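Local coordinates for protein transmembrane oligosaccharyl transferase, putative (Archaeoglobus fulgidus, PDB 3VGP) that forms the C-terminal globular domain of a putative archaeal membrane oligosaccharyl transferase, belonging to the AglB core family, at residues 84-89 and 159-164; 36-41 and 63-68; 91-96 and 153-158. The protein carries 1 engineered substitution. All coordinates share one frame; numbering follows the deposited sequence.

Contact 1 of 3, residues 84-89 and 159-164; sequences RGVRYV and FEVVGS
Val89 and Phe159 form an antiparallel hydrogen-bonded pair, Phe159 N giving to Val89 O at 2.8 Å and Val89 N to Phe159 O at 2.9 Å, and Val161 N continues the pattern to Arg87 O. Tyr88 and Glu160 are the non-hydrogen-bonded pair between. Their face also receives the Arg87 side chain, extended with CG anti to the backbone N (chi1 175°). CG of Arg87 lies 3.9 Å above the centre of the Tyr88 ring. Beyond it the guanidinium grips a single oxygen side-on: Arg87 NE reaches Glu160 OE2 at 3.0 Å on the anti lone pair, and NH1 meets the same OE2 at 3.2 Å, less straight. The two planes are only 12° apart. Tyr88 OH, bonded to Ser18 OG, sits over the guanidinium rim. On the opposite face Val161 CG2 packs against Val89 CG2 (4.2 Å). Past the strand, Ser164 OG bonds back to Val161 O across a type II turn, and a water links Ser164 O to Gly85 O. Two N-H bonds to one oxygen, with the Tyr88 ring against the aliphatic stem, favour this rotation of the guanidinium, and the paired charge probably favours the ionised carboxylate.

Contact 2 of 3, residues 36-41 and 63-68; sequences MSWWDY and VDAAKF
Asp64 OD2 has two partners, Arg84 NE in a salt bridge and Tyr33 OH in a hydrogen bond, while the CB of the same residue meets the methyl CE of Met36 at 4.1 Å. That acid is the polar end of a largely apolar seam between the chain leaving strand 35-36 and helix 58-69. Met36, present as selenomethionine, carries most of it. Its extended chain, CG anti to the backbone N, lays the selenium over the Phe68 ring, and the bend at chi3 (-79°) then turns CE to Asp64. The selenium is 3.7 Å from the ring centroid, 27° off the normal, and displaced toward the rim at the CG end; the approach of Met36 SE to Phe68 CG, 3.3 Å, is tight. This is a Met-aromatic contact over a ring face. Ala65 fills the middle of the seam: its CB touches Met36 CG at 4.2 Å and Ser37 O at 3.7 Å. The Trp38 indole comes in alongside. It turns its edge to Ala65, Trp38 CE3 lying 4.0 Å from Ala65 CB, which is near the ring plane, and the neighbouring CZ3 meets Ala66 CB at the same distance. Both alanines therefore present a small methyl to the indole, and Ile108 and Ile111 of helix 105-111 pack against Trp38 and Ala66 as well. Ile80 of helix 74-84 touches Met36. Farther along, Asp40 is the N-cap of helix 41-44. Trp38 to Tyr41, followed by Gly42, spell out the WWDYG signature of the oligosaccharyl transferase family, so this contact lays the start of that motif against a helix of the core domain.

Contact 3 of 3, residues 91-96 and 153-158; sequences TADEIT and FGDVKI
The tight end of a beta hairpin, a type II' turn from Phe153 to Val156, meets the place where strand 88-91 gives way to a 3-10 turn. Thr91 and Lys157 form the antiparallel hydrogen-bonded pair here: Thr91 N bonds to Lys157 O and Lys157 N to Thr91 O, each at 2.9 Å. One residue on, the regular pairing stops and a side chain takes over. Asp155 has its CG between the backbone N and the carbonyl carbon (chi1 55°), which turns the carboxylate across to the start of the 93-95 turn. There Asp155 OD2 accepts Asp93 N at 2.8 Å on the anti lone pair, and a water that donates to this oxygen at 2.7 Å accepts from Glu94 N. Two successive N-H groups of the turn are thus served by one oxygen, the first directly and the second through water. Ala92 CA lends a nearly straight CA-H...O contact to Asp155 O at 3.3 Å. On the Thr91 side, OG1 lies 3.5 Å from Lys157 CB and is hydrogen-bonded to His137 ND1, while the extended lysine carries NZ off to His137 O and Asn140 OD1. Asp93 OD1 is hydrogen-bonded to His137 NE2, so the imidazole joins the strand end to the turn. The carboxylates of Asp93 and Asp155 lie with planes 19° apart and Asp93 OD2 3.6 Å from Asp155 OD2. Two acids so close should repel when both are ionised; the N-H and water on Asp155 and the histidine on Asp93 probably offset this, and one of the pair may hold its proton more readily than an isolated aspartate.

Past helix 6-20, the chain reaches edge strand 35-36, and contact 2 closes the first loop when helix 58-69 returns against the end of that strand and the residues that follow. Helix 74-84 follows and leads into strand 88-91, where contact 1 opens and contact 3 opens next. Three helices and strand 147-153 pass before the hairpin return closes contact 3 first and contact 1 last, so contact 3 is nested within contact 1 while contact 2 stands before both. Contacts 1 and 3 fix the two ends of one strand pair. Contact 2 meets contact 1 through Tyr88 O and Met36 N and through Val89 on Phe68, and contact 3 through Trp38 on Ile95, coupling sheet to helices.

Contact 1 of 3, residues 84-89 and 159-164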
loop_
_atom_site.group_PDB
_atom_site.type_symbol
_atom_site.label_atom_id
_atom_site.label_comp_id
_atom_site.label_asym_id
_atom_site.label_seq_id
_atom_site.Cartn_x
_atom_site.Cartn_y
_atom_site.Cartn_z
ATOM N N ARG A 84 -1.367 -6.498 10.917
ATOM C CA ARG A 84 -0.377 -5.468 11.206
ATOM C C ARG A 84 -0.945 -4.240 11.905
ATOM O O ARG A 84 -0.186 -3.378 12.345
ATOM C CB ARG A 84 0.325 -5.026 9.918
ATOM C CG ARG A 84 0.948 -6.154 9.118
ATOM C CD ARG A 84 1.992 -6.924 9.913
ATOM N NE ARG A 84 2.608 -7.943 9.066
ATOM C CZ ARG A 84 3.364 -8.942 9.504
ATOM N NH1 ARG A 84 3.616 -9.075 10.802
ATOM N NH2 ARG A 84 3.863 -9.817 8.638
ATOM N N GLY A 85 -2.271 -4.152 11.996
ATOM C CA GLY A 85 -2.894 -3.010 12.646
ATOM C C GLY A 85 -2.814 -1.722 11.842
ATOM O O GLY A 85 -2.933 -0.620 12.384
ATOM N N VAL A 86 -2.621 -1.865 10.538
ATOM C CA VAL A 86 -2.523 -0.731 9.627
ATOM C C VAL A 86 -3.791 0.113 9.624
ATOM O O VAL A 86 -4.899 -0.420 9.627
ATOM C CB VAL A 86 -2.245 -1.228 8.183
ATOM C CG1 VAL A 86 -2.577 -0.143 7.172
ATOM C CG2 VAL A 86 -0.786 -1.640 8.060
ATOM N N ARG A 87 -3.617 1.433 9.632
ATOM C CA ARG A 87 -4.749 2.354 9.596
ATOM C C ARG A 87 -4.924 2.893 8.184
ATOM O O ARG A 87 -6.047 3.104 7.725
ATOM C CB ARG A 87 -4.530 3.531 10.544
ATOM C CG ARG A 87 -5.632 4.573 10.448
ATOM C CD ARG A 87 -5.443 5.699 11.448
ATOM N NE ARG A 87 -6.527 6.673 11.359
ATOM C CZ ARG A 87 -6.589 7.789 12.076
ATOM N NH1 ARG A 87 -7.612 8.616 11.922
ATOM N NH2 ARG A 87 -5.627 8.076 12.949
ATOM N N TYR A 88 -3.803 3.108 7.502
ATOM C CA TYR A 88 -3.830 3.636 6.145
ATOM C C TYR A 88 -3.142 2.763 5.112
ATOM O O TYR A 88 -2.101 2.155 5.372
ATOM C CB TYR A 88 -3.169 5.014 6.100
ATOM C CG TYR A 88 -3.858 6.073 6.931
ATOM C CD1 TYR A 88 -5.172 6.445 6.664
ATOM C CD2 TYR A 88 -3.188 6.710 7.973
ATOM C CE1 TYR A 88 -5.807 7.432 7.417
ATOM C CE2 TYR A 88 -3.815 7.699 8.736
ATOM C CZ TYR A 88 -5.124 8.051 8.448
ATOM O OH TYR A 88 -5.758 9.024 9.192
ATOM N N VAL A 89 -3.746 2.717 3.930
ATOM C CA VAL A 89 -3.200 1.998 2.789
ATOM C C VAL A 89 -3.084 3.081 1.717
ATOM O O VAL A 89 -4.030 3.834 1.486
ATOM C CB VAL A 89 -4.149 0.887 2.292
ATOM C CG1 VAL A 89 -3.604 0.290 1.007
ATOM C CG2 VAL A 89 -4.273 -0.203 3.350
ATOM N N PHE A 159 -6.270 5.508 1.702
ATOM C CA PHE A 159 -7.458 4.773 2.114
ATOM C C PHE A 159 -7.352 4.451 3.595
ATOM O O PHE A 159 -6.282 4.097 4.082
ATOM C CB PHE A 159 -7.564 3.463 1.332
ATOM C CG PHE A 159 -7.759 3.650 -0.148
ATOM C CD1 PHE A 159 -9.036 3.716 -0.691
ATOM C CD2 PHE A 159 -6.662 3.769 -0.995
ATOM C CE1 PHE A 159 -9.223 3.893 -2.054
ATOM C CE2 PHE A 159 -6.836 3.949 -2.363
ATOM C CZ PHE A 159 -8.116 4.011 -2.895
ATOM N N GLU A 160 -8.459 4.585 4.315
ATOM C CA GLU A 160 -8.451 4.254 5.730
ATOM C C GLU A 160 -9.103 2.890 5.888
ATOM O O GLU A 160 -10.100 2.580 5.232
ATOM C CB GLU A 160 -9.219 5.307 6.536
ATOM C CG GLU A 160 -9.222 5.051 8.040
ATOM C CD GLU A 160 -9.704 6.253 8.834
ATOM O OE1 GLU A 160 -10.715 6.865 8.430
ATOM O OE2 GLU A 160 -9.079 6.582 9.866
ATOM N N VAL A 161 -8.517 2.060 6.739
ATOM C CA VAL A 161 -9.063 0.739 6.994
ATOM C C VAL A 161 -10.256 0.910 7.931
ATOM O O VAL A 161 -10.126 1.481 9.012
ATOM C CB VAL A 161 -8.012 -0.162 7.661
ATOM C CG1 VAL A 161 -8.602 -1.533 7.943
ATOM C CG2 VAL A 161 -6.805 -0.282 6.752
ATOM N N VAL A 162 -11.416 0.423 7.508
ATOM C CA VAL A 162 -12.631 0.537 8.305
ATOM C C VAL A 162 -12.624 -0.492 9.426
ATOM O O VAL A 162 -12.644 -1.696 9.172
ATOM C CB VAL A 162 -13.885 0.320 7.432
ATOM C CG1 VAL A 162 -15.141 0.479 8.269
ATOM C CG2 VAL A 162 -13.887 1.308 6.282
ATOM N N GLY A 163 -12.590 -0.010 10.662
ATOM C CA GLY A 163 -12.584 -0.910 11.799
ATOM C C GLY A 163 -11.203 -1.129 12.381
ATOM O O GLY A 163 -11.009 -2.036 13.187
ATOM N N SER A 164 -10.240 -0.302 11.983
ATOM C CA SER A 164 -8.882 -0.432 12.494
ATOM C C SER A 164 -8.737 0.220 13.866
ATOM O O SER A 164 -7.616 0.182 14.414
ATOM C CB SER A 164 -7.885 0.190 11.515
ATOM O OG SER A 164 -8.191 1.548 11.262
ATOM O OXT SER A 164 -9.743 0.751 14.380
HETATM O O HOH W 1 -5.394 -1.112 14.136
HETATM O O HOH W 2 -8.278 9.356 8.700
#

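Contact 2 of 3, residues 36-41 and 63-68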
loop_
_atom_site.group_PDB
_atom_site.type_symbol
_atom_site.label_atom_id
_atom_site.label_comp_id
_atom_site.label_asym_id
_atom_site.label_seq_id
_atom_site.Cartn_x
_atom_site.Cartn_y
_atom_site.Cartn_z
HETATM N N MSE A 36 0.556 1.220 5.166
HETATM C CA MSE A 36 0.956 0.187 4.225
HETATM C C MSE A 36 1.076 0.802 2.844
HETATM O O MSE A 36 0.094 1.301 2.289
HETATM C CB MSE A 36 -0.058 -0.944 4.166
HETATM C CG MSE A 36 0.295 -1.937 3.083
HETATM SE SE MSE A 36 -0.944 -3.361 3.041
HETATM C CE MSE A 36 -0.267 -4.360 4.520
ATOM N N SER A 37 2.280 0.764 2.288
ATOM C CA SER A 37 2.521 1.332 0.969
ATOM C C SER A 37 3.664 0.568 0.315
ATOM O O SER A 37 4.326 -0.244 0.967
ATOM C CB SER A 37 2.892 2.812 1.107
ATOM O OG SER A 37 2.915 3.465 -0.152
ATOM N N TRP A 38 3.884 0.825 -0.972
ATOM C CA TRP A 38 4.954 0.173 -1.708
ATOM C C TRP A 38 6.153 1.101 -1.646
ATOM O O TRP A 38 6.195 2.132 -2.317
ATOM C CB TRP A 38 4.554 -0.062 -3.163
ATOM C CG TRP A 38 5.561 -0.878 -3.915
ATOM C CD1 TRP A 38 6.311 -0.477 -4.987
ATOM C CD2 TRP A 38 5.934 -2.232 -3.649
ATOM N NE1 TRP A 38 7.126 -1.499 -5.403
ATOM C CE2 TRP A 38 6.915 -2.589 -4.601
ATOM C CE3 TRP A 38 5.535 -3.180 -2.700
ATOM C CZ2 TRP A 38 7.504 -3.855 -4.629
ATOM C CZ3 TRP A 38 6.121 -4.440 -2.728
ATOM C CH2 TRP A 38 7.095 -4.764 -3.686
ATOM N N TRP A 39 7.131 0.718 -0.835
ATOM C CA TRP A 39 8.316 1.529 -0.637
ATOM C C TRP A 39 9.550 1.148 -1.423
ATOM O O TRP A 39 9.759 -0.012 -1.769
ATOM C CB TRP A 39 8.728 1.518 0.837
ATOM C CG TRP A 39 7.822 2.243 1.760
ATOM C CD1 TRP A 39 6.750 1.733 2.432
ATOM C CD2 TRP A 39 7.917 3.619 2.135
ATOM N NE1 TRP A 39 6.172 2.709 3.206
ATOM C CE2 TRP A 39 6.869 3.877 3.041
ATOM C CE3 TRP A 39 8.791 4.662 1.790
ATOM C CZ2 TRP A 39 6.667 5.138 3.613
ATOM C CZ3 TRP A 39 8.590 5.916 2.359
ATOM C CH2 TRP A 39 7.536 6.140 3.260
ATOM N N ASP A 40 10.363 2.165 -1.681
ATOM C CA ASP A 40 11.657 2.001 -2.317
ATOM C C ASP A 40 12.530 2.106 -1.071
ATOM O O ASP A 40 12.310 2.984 -0.233
ATOM C CB ASP A 40 11.962 3.157 -3.268
ATOM C CG ASP A 40 13.437 3.245 -3.622
ATOM O OD1 ASP A 40 14.231 3.665 -2.755
ATOM O OD2 ASP A 40 13.806 2.888 -4.761
ATOM N N TYR A 41 13.493 1.207 -0.929
ATOM C CA TYR A 41 14.355 1.213 0.245
ATOM C C TYR A 41 14.924 2.585 0.596
ATOM O O TYR A 41 14.898 2.995 1.756
ATOM C CB TYR A 41 15.490 0.208 0.057
ATOM C CG TYR A 41 16.364 0.067 1.275
ATOM C CD1 TYR A 41 17.469 0.896 1.462
ATOM C CD2 TYR A 41 16.070 -0.876 2.258
ATOM C CE1 TYR A 41 18.261 0.788 2.603
ATOM C CE2 TYR A 41 16.852 -0.991 3.398
ATOM C CZ TYR A 41 17.945 -0.157 3.564
ATOM O OH TYR A 41 18.724 -0.271 4.690
ATOM N N VAL A 63 6.760 -7.589 1.393
ATOM C CA VAL A 63 5.979 -8.796 1.174
ATOM C C VAL A 63 4.546 -8.553 1.623
ATOM O O VAL A 63 3.609 -8.972 0.951
ATOM C CB VAL A 63 6.566 -9.992 1.938
ATOM C CG1 VAL A 63 5.632 -11.187 1.828
ATOM C CG2 VAL A 63 7.934 -10.340 1.362
ATOM N N ASP A 64 4.377 -7.876 2.759
ATOM C CA ASP A 64 3.034 -7.568 3.254
ATOM C C ASP A 64 2.265 -6.791 2.187
ATOM O O ASP A 64 1.144 -7.143 1.829
ATOM C CB ASP A 64 3.073 -6.683 4.509
ATOM C CG ASP A 64 3.499 -7.427 5.762
ATOM O OD1 ASP A 64 3.524 -8.673 5.761
ATOM O OD2 ASP A 64 3.792 -6.739 6.766
ATOM N N ALA A 65 2.868 -5.714 1.700
ATOM C CA ALA A 65 2.211 -4.880 0.702
ATOM C C ALA A 65 1.924 -5.616 -0.601
ATOM O O ALA A 65 0.855 -5.456 -1.183
ATOM C CB ALA A 65 3.046 -3.626 0.434
ATOM N N ALA A 66 2.870 -6.429 -1.055
ATOM C CA ALA A 66 2.678 -7.172 -2.295
ATOM C C ALA A 66 1.545 -8.195 -2.158
ATOM O O ALA A 66 0.697 -8.312 -3.042
ATOM C CB ALA A 66 3.982 -7.865 -2.697
ATOM N N LYS A 67 1.522 -8.933 -1.053
ATOM C CA LYS A 67 0.469 -9.920 -0.841
ATOM C C LYS A 67 -0.886 -9.229 -0.745
ATOM O O LYS A 67 -1.901 -9.739 -1.224
ATOM C CB LYS A 67 0.731 -10.708 0.446
ATOM C CG LYS A 67 1.930 -11.647 0.387
ATOM C CD LYS A 67 1.675 -12.844 -0.518
ATOM C CE LYS A 67 2.820 -13.847 -0.423
ATOM N NZ LYS A 67 2.621 -15.030 -1.311
ATOM N N PHE A 68 -0.894 -8.062 -0.117
ATOM C CA PHE A 68 -2.117 -7.291 0.056
ATOM C C PHE A 68 -2.627 -6.771 -1.284
ATOM O O PHE A 68 -3.785 -6.981 -1.642
ATOM C CB PHE A 68 -1.850 -6.113 1.001
ATOM C CG PHE A 68 -3.012 -5.171 1.153
ATOM C CD1 PHE A 68 -3.937 -5.340 2.174
ATOM C CD2 PHE A 68 -3.177 -4.110 0.270
ATOM C CE1 PHE A 68 -5.008 -4.465 2.315
ATOM C CE2 PHE A 68 -4.246 -3.231 0.401
ATOM C CZ PHE A 68 -5.163 -3.411 1.428
#

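Contact 3 of 3, residues 91-96 and 153-158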
loop_
_atom_site.group_PDB
_atom_site.type_symbol
_atom_site.label_atom_id
_atom_site.label_comp_id
_atom_site.label_asym_id
_atom_site.label_seq_id
_atom_site.Cartn_x
_atom_site.Cartn_y
_atom_site.Cartn_z
ATOM N N THR A 91 -2.060 4.180 -2.334
ATOM C CA THR A 91 -1.834 3.747 -3.711
ATOM C C THR A 91 -1.431 4.953 -4.560
ATOM O O THR A 91 -1.461 6.088 -4.091
ATOM C CB THR A 91 -3.101 3.095 -4.330
ATOM O OG1 THR A 91 -4.152 4.066 -4.437
ATOM C CG2 THR A 91 -3.582 1.933 -3.455
ATOM N N ALA A 92 -1.030 4.693 -5.801
ATOM C CA ALA A 92 -0.629 5.751 -6.727
ATOM C C ALA A 92 -0.621 5.143 -8.122
ATOM O O ALA A 92 -0.567 3.921 -8.265
ATOM C CB ALA A 92 0.760 6.277 -6.373
ATOM N N ASP A 93 -0.665 5.976 -9.156
ATOM C CA ASP A 93 -0.680 5.437 -10.515
ATOM C C ASP A 93 0.505 4.517 -10.778
ATOM O O ASP A 93 0.366 3.496 -11.459
ATOM C CB ASP A 93 -0.662 6.558 -11.564
ATOM C CG ASP A 93 -1.975 7.309 -11.652
ATOM O OD1 ASP A 93 -3.006 6.781 -11.186
ATOM O OD2 ASP A 93 -1.976 8.430 -12.214
ATOM N N GLU A 94 1.662 4.870 -10.230
ATOM C CA GLU A 94 2.885 4.093 -10.441
ATOM C C GLU A 94 2.819 2.601 -10.120
ATOM O O GLU A 94 3.535 1.815 -10.732
ATOM C CB GLU A 94 4.058 4.712 -9.669
ATOM C CG GLU A 94 3.900 4.682 -8.153
ATOM C CD GLU A 94 5.159 5.118 -7.421
ATOM O OE1 GLU A 94 5.148 5.125 -6.169
ATOM O OE2 GLU A 94 6.161 5.446 -8.096
ATOM N N ILE A 95 1.991 2.195 -9.160
ATOM C CA ILE A 95 1.926 0.771 -8.840
ATOM C C ILE A 95 0.806 0.040 -9.566
ATOM O O ILE A 95 0.534 -1.134 -9.293
ATOM C CB ILE A 95 1.810 0.521 -7.303
ATOM C CG1 ILE A 95 0.516 1.114 -6.742
ATOM C CG2 ILE A 95 2.996 1.145 -6.597
ATOM C CD1 ILE A 95 0.272 0.718 -5.288
ATOM N N THR A 96 0.166 0.731 -10.508
ATOM C CA THR A 96 -0.922 0.144 -11.281
ATOM C C THR A 96 -0.462 -0.077 -12.717
ATOM O O THR A 96 0.660 0.281 -13.079
ATOM C CB THR A 96 -2.150 1.066 -11.314
ATOM O OG1 THR A 96 -1.924 2.143 -12.236
ATOM C CG2 THR A 96 -2.411 1.641 -9.920
ATOM N N PHE A 153 -3.692 13.262 -3.071
ATOM C CA PHE A 153 -2.668 14.264 -3.345
ATOM C C PHE A 153 -2.141 13.899 -4.721
ATOM O O PHE A 153 -1.261 13.052 -4.850
ATOM C CB PHE A 153 -1.554 14.174 -2.298
ATOM C CG PHE A 153 -1.994 14.555 -0.912
ATOM C CD1 PHE A 153 -2.044 15.891 -0.524
ATOM C CD2 PHE A 153 -2.382 13.579 0.000
ATOM C CE1 PHE A 153 -2.475 16.251 0.755
ATOM C CE2 PHE A 153 -2.817 13.927 1.281
ATOM C CZ PHE A 153 -2.863 15.265 1.658
ATOM N N GLY A 154 -2.689 14.532 -5.753
ATOM C CA GLY A 154 -2.281 14.194 -7.103
ATOM C C GLY A 154 -2.929 12.847 -7.367
ATOM O O GLY A 154 -4.145 12.711 -7.228
ATOM N N ASP A 155 -2.138 11.840 -7.726
ATOM C CA ASP A 155 -2.703 10.517 -7.962
ATOM C C ASP A 155 -2.404 9.588 -6.790
ATOM O O ASP A 155 -2.662 8.387 -6.856
ATOM C CB ASP A 155 -2.179 9.906 -9.264
ATOM C CG ASP A 155 -0.670 9.855 -9.322
ATOM O OD1 ASP A 155 -0.049 10.917 -9.526
ATOM O OD2 ASP A 155 -0.104 8.753 -9.163
ATOM N N VAL A 156 -1.853 10.151 -5.720
ATOM C CA VAL A 156 -1.564 9.375 -4.520
ATOM C C VAL A 156 -2.878 9.337 -3.740
ATOM O O VAL A 156 -3.408 10.384 -3.364
ATOM C CB VAL A 156 -0.473 10.047 -3.651
ATOM C CG1 VAL A 156 -0.176 9.187 -2.428
ATOM C CG2 VAL A 156 0.790 10.249 -4.462
ATOM N N LYS A 157 -3.403 8.138 -3.511
ATOM C CA LYS A 157 -4.669 7.991 -2.797
ATOM C C LYS A 157 -4.471 7.341 -1.433
ATOM O O LYS A 157 -3.784 6.330 -1.317
ATOM C CB LYS A 157 -5.649 7.151 -3.623
ATOM C CG LYS A 157 -5.961 7.732 -4.993
ATOM C CD LYS A 157 -7.002 6.908 -5.732
ATOM C CE LYS A 157 -7.249 7.480 -7.128
ATOM N NZ LYS A 157 -8.308 6.752 -7.870
ATOM N N ILE A 158 -5.077 7.933 -0.406
ATOM C CA ILE A 158 -4.976 7.408 0.951
ATOM C C ILE A 158 -6.308 6.789 1.353
ATOM O O ILE A 158 -7.344 7.452 1.333
ATOM C CB ILE A 158 -4.607 8.520 1.963
ATOM C CG1 ILE A 158 -3.242 9.114 1.603
ATOM C CG2 ILE A 158 -4.559 7.949 3.380
ATOM C CD1 ILE A 158 -2.821 10.260 2.491
HETATM O O HOH W 3 2.324 7.611 -9.548
#